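Local structure of 6-pyruvoyl tetrahydrobiopterin synthase (Plasmodium vivax, 3LX3) at residues A35-F40 / H87-P92; Y94-N99 / I129-T134. The protein belongs to the 6-pyruvoyl tetrahydropterin synthase family of mixed alpha/beta proteins, and binds zinc and 2-amino-1,5-dihydropteridine-4,6-dione in a six-chain assembly. All coordinates share one frame; numbering follows the deposited sequence.

Contact 1: residues A35-F40 / H87-P92. With ZN (zinc ion), chain B.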
ATOM      1  N   ALA A  35      17.681 -15.080  -6.762  1.00 14.48           N
ATOM      2  CA  ALA A  35      18.520 -14.562  -7.812  1.00 14.95           C
ATOM      3  C   ALA A  35      18.136 -15.224  -9.152  1.00 16.27           C
ATOM      4  O   ALA A  35      17.668 -16.364  -9.183  1.00 15.34           O
ATOM      5  CB  ALA A  35      19.992 -14.840  -7.490  1.00 14.99           C
ATOM      6  N   HIS A  36      18.341 -14.505 -10.259  1.00 15.17           N
ATOM      7  CA  HIS A  36      18.071 -15.051 -11.573  1.00 14.70           C
ATOM      8  C   HIS A  36      18.773 -14.207 -12.630  1.00 16.02           C
ATOM      9  O   HIS A  36      19.271 -13.132 -12.331  1.00 15.53           O
ATOM     10  CB  HIS A  36      16.549 -15.155 -11.829  1.00 15.01           C
ATOM     11  CG  HIS A  36      15.926 -13.950 -12.464  1.00 15.21           C
ATOM     12  ND1 HIS A  36      15.158 -14.054 -13.607  1.00 16.38           N
ATOM     13  CD2 HIS A  36      15.899 -12.648 -12.100  1.00 16.16           C
ATOM     14  CE1 HIS A  36      14.699 -12.851 -13.923  1.00 17.96           C
ATOM     15  NE2 HIS A  36      15.145 -11.969 -13.040  1.00 17.27           N
ATOM     16  N   PHE A  37      18.701 -14.667 -13.863  1.00 15.97           N
ATOM     17  CA  PHE A  37      18.882 -13.781 -15.013  1.00 15.52           C
ATOM     18  C   PHE A  37      18.140 -14.393 -16.198  1.00 15.09           C
ATOM     19  O   PHE A  37      18.168 -15.615 -16.429  1.00 16.12           O
ATOM     20  CB  PHE A  37      20.387 -13.478 -15.321  1.00 16.14           C
ATOM     21  CG  PHE A  37      21.225 -14.674 -15.706  1.00 16.33           C
ATOM     22  CD1 PHE A  37      21.337 -15.085 -17.027  1.00 17.51           C
ATOM     23  CD2 PHE A  37      21.982 -15.317 -14.742  1.00 19.58           C
ATOM     24  CE1 PHE A  37      22.168 -16.138 -17.375  1.00 19.08           C
ATOM     25  CE2 PHE A  37      22.779 -16.374 -15.074  1.00 18.47           C
ATOM     26  CZ  PHE A  37      22.861 -16.788 -16.389  1.00 17.34           C
ATOM     27  N   ILE A  38      17.538 -13.521 -16.995  1.00 16.95           N
ATOM     28  CA  ILE A  38      16.889 -13.899 -18.263  0.50 18.27           C
ATOM     29  C   ILE A  38      17.943 -14.132 -19.334  1.00 18.59           C
ATOM     30  O   ILE A  38      18.873 -13.333 -19.481  1.00 18.40           O
ATOM     31  CB  ILE A  38      15.971 -12.752 -18.766  0.50 19.66           C
ATOM     32  CG1 ILE A  38      14.813 -12.503 -17.794  0.50 17.28           C
ATOM     33  CG2 ILE A  38      15.473 -13.035 -20.219  0.50 19.25           C
ATOM     34  CD1 ILE A  38      13.866 -13.653 -17.591  0.50 18.24           C
ATOM     35  N   ALA A  39      17.808 -15.225 -20.080  1.00 19.65           N
ATOM     36  CA  ALA A  39      18.577 -15.456 -21.286  1.00 19.35           C
ATOM     37  C   ALA A  39      17.670 -16.073 -22.318  1.00 18.79           C
ATOM     38  O   ALA A  39      16.953 -17.020 -22.036  1.00 19.29           O
ATOM     39  CB  ALA A  39      19.776 -16.418 -21.013  1.00 19.41           C
ATOM     40  N   PHE A  40      17.718 -15.537 -23.531  1.00 19.17           N
ATOM     41  CA  PHE A  40      17.043 -16.133 -24.697  1.00 20.35           C
ATOM     42  C   PHE A  40      17.892 -15.844 -25.937  1.00 22.81           C
ATOM     43  O   PHE A  40      18.958 -15.295 -25.816  1.00 20.99           O
ATOM     44  CB  PHE A  40      15.561 -15.668 -24.844  1.00 21.02           C
ATOM     45  CG  PHE A  40      15.335 -14.184 -24.873  1.00 22.90           C
ATOM     46  CD1 PHE A  40      15.470 -13.445 -26.055  1.00 24.03           C
ATOM     47  CD2 PHE A  40      14.835 -13.541 -23.747  1.00 23.28           C
ATOM     48  CE1 PHE A  40      15.184 -12.079 -26.094  1.00 26.85           C
ATOM     49  CE2 PHE A  40      14.547 -12.174 -23.789  1.00 26.51           C
ATOM     50  CZ  PHE A  40      14.740 -11.451 -24.971  1.00 27.00           C
ATOM     51  N   HIS A  87      15.252 -18.008  -1.390  1.00 18.16           N
ATOM     52  CA  HIS A  87      16.655 -17.984  -0.959  1.00 18.05           C
ATOM     53  C   HIS A  87      17.530 -18.864  -1.821  1.00 17.63           C
ATOM     54  O   HIS A  87      18.429 -19.519  -1.362  1.00 22.07           O
ATOM     55  CB  HIS A  87      16.876 -18.318   0.518  1.00 19.35           C
ATOM     56  CG  HIS A  87      17.111 -17.110   1.342  1.00 27.41           C
ATOM     57  ND1 HIS A  87      18.305 -16.850   1.976  1.00 40.28           N
ATOM     58  CD2 HIS A  87      16.313 -16.040   1.564  1.00 33.01           C
ATOM     59  CE1 HIS A  87      18.214 -15.690   2.597  1.00 38.88           C
ATOM     60  NE2 HIS A  87      17.020 -15.178   2.365  1.00 42.80           N
ATOM     61  N   HIS A  88      17.286 -18.855  -3.110  1.00 16.59           N
ATOM     62  CA  HIS A  88      18.122 -19.554  -4.081  1.00 15.77           C
ATOM     63  C   HIS A  88      18.245 -18.792  -5.376  1.00 15.65           C
ATOM     64  O   HIS A  88      17.491 -17.844  -5.668  1.00 15.88           O
ATOM     65  CB  HIS A  88      17.464 -20.897  -4.492  1.00 15.62           C
ATOM     66  CG  HIS A  88      17.344 -21.869  -3.399  1.00 17.80           C
ATOM     67  ND1 HIS A  88      16.199 -21.972  -2.642  1.00 23.48           N
ATOM     68  CD2 HIS A  88      18.204 -22.792  -2.921  1.00 21.76           C
ATOM     69  CE1 HIS A  88      16.357 -22.929  -1.744  1.00 31.77           C
ATOM     70  NE2 HIS A  88      17.563 -23.451  -1.890  1.00 28.95           N
ATOM     71  N   PHE A  89      19.181 -19.245  -6.204  1.00 14.43           N
ATOM     72  CA  PHE A  89      19.236 -18.914  -7.605  1.00 13.62           C
ATOM     73  C   PHE A  89      18.264 -19.807  -8.384  1.00 15.33           C
ATOM     74  O   PHE A  89      18.340 -21.043  -8.246  1.00 15.77           O
ATOM     75  CB  PHE A  89      20.663 -19.047  -8.175  1.00 15.59           C
ATOM     76  CG  PHE A  89      20.752 -18.830  -9.656  1.00 15.51           C
ATOM     77  CD1 PHE A  89      20.837 -17.574 -10.185  1.00 15.45           C
ATOM     78  CD2 PHE A  89      20.798 -19.913 -10.544  1.00 17.00           C
ATOM     79  CE1 PHE A  89      20.927 -17.378 -11.508  1.00 17.01           C
ATOM     80  CE2 PHE A  89      20.893 -19.725 -11.885  1.00 16.69           C
ATOM     81  CZ  PHE A  89      20.946 -18.470 -12.390  1.00 16.19           C
ATOM     82  N   ILE A  90      17.397 -19.215  -9.204  1.00 15.91           N
ATOM     83  CA  ILE A  90      16.464 -19.971 -10.023  1.00 14.29           C
ATOM     84  C   ILE A  90      17.136 -20.417 -11.299  1.00 15.21           C
ATOM     85  O   ILE A  90      17.505 -19.594 -12.142  1.00 15.91           O
ATOM     86  CB  ILE A  90      15.213 -19.149 -10.338  1.00 15.87           C
ATOM     87  CG1 ILE A  90      14.466 -18.835  -9.028  1.00 15.45           C
ATOM     88  CG2 ILE A  90      14.323 -19.907 -11.317  1.00 17.69           C
ATOM     89  CD1 ILE A  90      13.360 -17.793  -9.237  1.00 19.76           C
ATOM     90  N   LEU A  91      17.305 -21.730 -11.452  1.00 16.56           N
ATOM     91  CA  LEU A  91      18.058 -22.302 -12.574  1.00 16.20           C
ATOM     92  C   LEU A  91      17.068 -22.934 -13.553  1.00 18.65           C
ATOM     93  O   LEU A  91      16.463 -23.954 -13.237  1.00 17.75           O
ATOM     94  CB  LEU A  91      19.076 -23.333 -12.080  1.00 17.03           C
ATOM     95  CG  LEU A  91      20.023 -23.948 -13.093  1.00 20.36           C
ATOM     96  CD1 LEU A  91      20.780 -22.946 -13.834  1.00 25.86           C
ATOM     97  CD2 LEU A  91      20.972 -24.924 -12.324  1.00 23.83           C
ATOM     98  N   PRO A  92      16.910 -22.318 -14.738  1.00 16.88           N
ATOM     99  CA  PRO A  92      15.991 -22.876 -15.719  1.00 18.14           C
ATOM    100  C   PRO A  92      16.619 -24.001 -16.456  1.00 23.50           C
ATOM    101  O   PRO A  92      17.367 -23.756 -17.426  1.00 25.51           O
ATOM    102  CB  PRO A  92      15.710 -21.664 -16.634  1.00 22.87           C
ATOM    103  CG  PRO A  92      16.848 -20.839 -16.547  1.00 20.20           C
ATOM    104  CD  PRO A  92      17.494 -21.050 -15.204  1.00 19.17           C
TER
HETATM  105 ZN    ZN B 201      14.757  -9.903 -13.181  1.00 20.94          ZN
HETATM  106  O   HOH W   1      17.782 -17.590 -13.991  1.00 15.74           O
HETATM  107  O   HOH W   2      14.909 -10.009 -15.223  1.00 23.96           O
HETATM  108  O   HOH W   3      14.241  -7.849 -13.705  1.00 25.30           O
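Phe89 lays its ring along the backbone of Ala35 and His36 and reaches Phe37 with its far end. Its CG stands anti to the backbone N (chi1 175°), which carries the ring forward along segment 35-40. Phe89 CD1 meets Ala35 CB at 3.9 Å. One atom farther round the ring, Phe89 CE1 lies 3.7 Å from His36 CA, and Phe89 CZ touches Phe37 CE2. The Phe89 and Phe37 rings meet at an oblique angle, their planes inclined at 43° and their centroids 5.9 Å apart. Leu91 CD1 sits in plane at the edge of the Phe89 ring.

Two backbone bonds fix this register, making a single beta bridge between Ala35 and Phe89. Ala35 N donates to His88 O at 3.0 Å, while Ile90 N gives Ala35 O the straighter bond, with 169° at the hydrogen. Beyond the bridge the backbones diverge, and water 1 spans the gap, accepting from Phe37 N and donating to Ile90 O at 2.7 Å.

The His36 side chain leads away from segment 87-92, and its NE2 binds the zinc ion at 2.1 Å; His48, His50 and two waters are further ligands. The bridge thus joins strand 20-40, just before its break at Phe37 and Ile38, to strand 89-92, which pairs in parallel with strand 124-127, while strands 98-103 and 106-111 contribute Leu98, Ile109 and Cys111 around the phenyl rings.

Contact 2: residues Y94-N99 / I129-T134. With XTN (2-amino-1,5-dihydropteridine-4,6-dione), chain C.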
ATOM      1  N   TYR A  94      15.663 -26.191 -18.659  1.00 21.92           N
ATOM      2  CA  TYR A  94      15.396 -26.443 -20.058  1.00 20.18           C
ATOM      3  C   TYR A  94      15.784 -25.323 -21.043  1.00 23.39           C
ATOM      4  O   TYR A  94      15.343 -25.298 -22.168  1.00 23.19           O
ATOM      5  CB  TYR A  94      13.956 -26.803 -20.215  1.00 21.33           C
ATOM      6  CG  TYR A  94      13.487 -28.034 -19.493  1.00 22.41           C
ATOM      7  CD1 TYR A  94      14.328 -29.105 -19.261  1.00 27.47           C
ATOM      8  CD2 TYR A  94      12.189 -28.144 -19.051  1.00 21.69           C
ATOM      9  CE1 TYR A  94      13.840 -30.281 -18.671  1.00 27.31           C
ATOM     10  CE2 TYR A  94      11.731 -29.297 -18.460  1.00 21.16           C
ATOM     11  CZ  TYR A  94      12.548 -30.354 -18.248  1.00 21.70           C
ATOM     12  OH  TYR A  94      12.136 -31.532 -17.677  1.00 24.74           O
ATOM     13  N   SER A  95      16.656 -24.431 -20.628  1.00 21.81           N
ATOM     14  CA  SER A  95      17.061 -23.328 -21.485  1.00 20.52           C
ATOM     15  C   SER A  95      17.837 -23.817 -22.682  1.00 19.59           C
ATOM     16  O   SER A  95      18.787 -24.611 -22.533  1.00 25.25           O
ATOM     17  CB  SER A  95      17.976 -22.381 -20.719  1.00 21.39           C
ATOM     18  OG  SER A  95      18.394 -21.310 -21.568  1.00 21.53           O
ATOM     19  N   ASP A  96      17.503 -23.267 -23.840  1.00 20.80           N
ATOM     20  CA  ASP A  96      18.184 -23.622 -25.062  1.00 25.86           C
ATOM     21  C   ASP A  96      19.368 -22.718 -25.347  1.00 24.61           C
ATOM     22  O   ASP A  96      20.058 -22.919 -26.357  1.00 28.46           O
ATOM     23  CB  ASP A  96      17.199 -23.604 -26.244  1.00 29.89           C
ATOM     24  CG  ASP A  96      16.526 -22.249 -26.469  1.00 34.25           C
ATOM     25  OD1 ASP A  96      16.459 -21.388 -25.567  1.00 35.26           O
ATOM     26  OD2 ASP A  96      16.004 -22.064 -27.594  1.00 43.15           O
ATOM     27  N   VAL A  97      19.646 -21.758 -24.470  1.00 19.58           N
ATOM     28  CA  VAL A  97      20.767 -20.835 -24.659  1.00 18.77           C
ATOM     29  C   VAL A  97      21.770 -20.852 -23.522  1.00 21.03           C
ATOM     30  O   VAL A  97      22.672 -20.019 -23.466  1.00 23.25           O
ATOM     31  CB  VAL A  97      20.285 -19.394 -24.898  1.00 19.45           C
ATOM     32  CG1 VAL A  97      19.470 -19.281 -26.172  1.00 21.61           C
ATOM     33  CG2 VAL A  97      19.474 -18.863 -23.717  1.00 20.23           C
ATOM     34  N   LEU A  98      21.591 -21.756 -22.557  1.00 19.60           N
ATOM     35  CA  LEU A  98      22.529 -21.918 -21.463  1.00 19.22           C
ATOM     36  C   LEU A  98      23.081 -23.319 -21.497  1.00 20.35           C
ATOM     37  O   LEU A  98      22.332 -24.278 -21.765  1.00 22.09           O
ATOM     38  CB  LEU A  98      21.886 -21.704 -20.092  1.00 21.38           C
ATOM     39  CG  LEU A  98      21.206 -20.366 -19.882  1.00 22.08           C
ATOM     40  CD1 LEU A  98      20.475 -20.370 -18.523  1.00 25.80           C
ATOM     41  CD2 LEU A  98      22.199 -19.243 -19.994  1.00 22.75           C
ATOM     42  N   ASN A  99      24.390 -23.443 -21.268  1.00 18.47           N
ATOM     43  CA  ASN A  99      25.077 -24.725 -21.089  1.00 18.37           C
ATOM     44  C   ASN A  99      25.274 -24.943 -19.617  1.00 19.40           C
ATOM     45  O   ASN A  99      25.986 -24.196 -18.965  1.00 19.51           O
ATOM     46  CB  ASN A  99      26.414 -24.681 -21.837  1.00 20.84           C
ATOM     47  CG  ASN A  99      27.179 -25.960 -21.784  1.00 28.51           C
ATOM     48  OD1 ASN A  99      27.323 -26.559 -20.738  1.00 29.79           O
ATOM     49  ND2 ASN A  99      27.754 -26.348 -22.921  1.00 39.72           N
ATOM     50  N   ILE A 129      11.711 -25.199 -16.479  1.00 18.92           N
ATOM     51  CA  ILE A 129      11.337 -24.086 -17.325  1.00 19.48           C
ATOM     52  C   ILE A 129      12.485 -23.763 -18.281  1.00 18.88           C
ATOM     53  O   ILE A 129      13.631 -24.116 -18.037  1.00 18.50           O
ATOM     54  CB  ILE A 129      10.940 -22.856 -16.492  1.00 18.40           C
ATOM     55  CG1 ILE A 129      12.085 -22.346 -15.660  1.00 17.65           C
ATOM     56  CG2 ILE A 129       9.691 -23.214 -15.635  1.00 21.82           C
ATOM     57  CD1 ILE A 129      11.751 -21.093 -14.755  1.00 22.84           C
ATOM     58  N   LYS A 130      12.163 -23.062 -19.365  1.00 18.24           N
ATOM     59  CA  LYS A 130      13.144 -22.671 -20.357  0.60 18.40           C
ATOM     60  C   LYS A 130      13.799 -21.313 -20.046  1.00 18.47           C
ATOM     61  O   LYS A 130      14.973 -21.094 -20.368  1.00 19.29           O
ATOM     62  CB  LYS A 130      12.504 -22.642 -21.745  0.60 19.00           C
ATOM     63  CG  LYS A 130      11.940 -23.998 -22.205  0.60 22.06           C
ATOM     64  CD  LYS A 130      11.130 -23.851 -23.472  0.60 31.76           C
ATOM     65  CE  LYS A 130      11.925 -23.182 -24.594  0.60 41.07           C
ATOM     66  NZ  LYS A 130      13.312 -23.726 -24.793  0.60 46.24           N
ATOM     67  N   HIS A 131      13.034 -20.408 -19.425  1.00 16.73           N
ATOM     68  CA  HIS A 131      13.510 -19.049 -19.076  1.00 18.63           C
ATOM     69  C   HIS A 131      13.006 -18.746 -17.704  1.00 17.02           C
ATOM     70  O   HIS A 131      11.858 -19.094 -17.382  1.00 17.89           O
ATOM     71  CB  HIS A 131      12.954 -17.980 -20.024  1.00 17.62           C
ATOM     72  CG  HIS A 131      13.029 -18.371 -21.474  1.00 17.98           C
ATOM     73  ND1 HIS A 131      12.008 -19.046 -22.081  1.00 19.62           N
ATOM     74  CD2 HIS A 131      14.002 -18.215 -22.402  1.00 20.69           C
ATOM     75  CE1 HIS A 131      12.328 -19.258 -23.352  1.00 20.64           C
ATOM     76  NE2 HIS A 131      13.543 -18.788 -23.571  1.00 20.69           N
ATOM     77  N   SER A 132      13.803 -18.047 -16.895  1.00 17.37           N
ATOM     78  CA  SER A 132      13.302 -17.567 -15.620  1.00 16.73           C
ATOM     79  C   SER A 132      12.483 -16.265 -15.728  1.00 16.26           C
ATOM     80  O   SER A 132      12.713 -15.281 -14.995  1.00 17.67           O
ATOM     81  CB  SER A 132      14.442 -17.458 -14.602  1.00 16.36           C
ATOM     82  OG  SER A 132      15.459 -16.598 -15.083  1.00 17.39           O
ATOM     83  N   SER A 133      11.525 -16.295 -16.663  1.00 17.62           N
ATOM     84  CA  SER A 133      10.602 -15.181 -16.801  1.00 17.32           C
ATOM     85  C   SER A 133       9.478 -15.322 -15.806  1.00 16.36           C
ATOM     86  O   SER A 133       9.145 -16.403 -15.296  1.00 18.16           O
ATOM     87  CB  SER A 133      10.046 -15.124 -18.212  1.00 16.05           C
ATOM     88  OG  SER A 133       9.250 -16.281 -18.526  1.00 19.06           O
ATOM     89  N   THR A 134       8.839 -14.177 -15.567  1.00 16.66           N
ATOM     90  CA  THR A 134       7.709 -14.149 -14.686  1.00 16.71           C
ATOM     91  C   THR A 134       6.588 -15.088 -15.113  1.00 17.58           C
ATOM     92  O   THR A 134       6.009 -15.788 -14.303  1.00 18.50           O
ATOM     93  CB  THR A 134       7.247 -12.678 -14.587  1.00 20.22           C
ATOM     94  OG1 THR A 134       8.374 -11.833 -14.288  1.00 23.83           O
ATOM     95  CG2 THR A 134       6.211 -12.509 -13.489  1.00 22.70           C
TER
HETATM   96  N1  XTN C 211       9.108  -9.032 -19.640  1.00 18.61           N
HETATM   97  C2  XTN C 211       8.246 -10.039 -19.393  1.00 16.14           C
HETATM   98  N2  XTN C 211       7.135 -10.193 -20.137  1.00 17.81           N
HETATM   99  N3  XTN C 211       8.527 -10.993 -18.381  1.00 17.50           N
HETATM  100  C4  XTN C 211       9.604 -10.888 -17.588  1.00 19.02           C
HETATM  101  O4  XTN C 211       9.776 -11.740 -16.683  1.00 19.89           O
HETATM  102  N5  XTN C 211      11.586  -9.626 -17.093  1.00 20.14           N
HETATM  103  C6  XTN C 211      12.432  -8.590 -17.374  1.00 22.62           C
HETATM  104  O6  XTN C 211      13.452  -8.439 -16.697  1.00 25.61           O
HETATM  105  C7  XTN C 211      12.140  -7.705 -18.456  1.00 25.28           C
HETATM  106  N8  XTN C 211      11.025  -7.907 -19.162  1.00 21.39           N
HETATM  107  C4A XTN C 211      10.457  -9.810 -17.839  1.00 18.60           C
HETATM  108  C8A XTN C 211      10.191  -8.909 -18.870  1.00 20.60           C
HETATM  109  O   HOH W   4      17.030 -19.230 -20.368  1.00 18.85           O
HETATM  110  O   HOH W   5      15.359 -18.994 -25.729  1.00 24.98           O
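Tyr94 N donates to Ile129 O at 3.0 Å, with 154° at the hydrogen and the donor above the carbonyl plane. The chains come closest at Ser95 and Lys130, whose CA atoms are 4.1 Å apart. The Ile129 carbonyl is also approached by a side chain, since Tyr94 CB lies 3.5 Å from Ile129 O.

Lys130 returns the contact with its aliphatic part: CG lies 3.6 Å from Tyr94 O, and in the conformer described, one of two, bends at chi3 and chi4 bring the ammonium group round to Asp96. Asp96 CG sits between its own backbone N and carbonyl carbon (chi1 59°), a rotation that brings the carboxylate nearer to segment 129-134. In this conformer Asp96 OD1 and Lys130 NZ form at most a long salt bridge, at 4.0 Å. Water 5 connects the same OD1 to His131 NE2, donating to the carboxylate at 2.6 Å and lying in plane at the edge of the imidazole; at the other end of that ring, ND1 is paired with Glu136.

Ser95 OG has two roles. It accepts from Val97 N, forming an ST turn, and it donates to water 4, which in turn donates to Lys130 O. Farther along, Ser133 OG caps helix 134-149 by bonding to Glu136 N and also bonds Gly66 O of a neighbouring subunit. Both N and OG1 of Thr134 donate to O4 of 2-amino-1,5-dihydropteridine-4,6-dione, the backbone bond nearly straight at 175°.

The long Asp96-Lys130 pair probably adds only modest attraction, whereas the firmer links are the backbone bond and the two waters. Glu136 at ND1, and Asp96 through the water, may polarise the imidazole of His131, although Lys130 may partly offset Asp96.

Overall arrangement
From the N terminus, the chain runs along strand 20-40, which supplies the first side of contact 1; strand 48-61 and helix 71-85 follow before segment 87-92 closes that loop. Contact 2 opens just afterwards at Tyr94, and the excursion through strands 98-103 to 124-127 closes at segment 129-134. The loops are in series, neither nested nor crossed. Their centres are about 8 Å apart, and His36 ND1 lies 3.0 Å from Ser132 OG, a probable hydrogen bond. Contact 1 ties the large antiparallel sheet to the parallel pair 89-92/124-127; contact 2 joins loop to loop, one leading into strand 98-103, the other into helix 134-149, near zinc and 2-amino-1,5-dihydropteridine-4,6-dione and beside a neighbouring subunit.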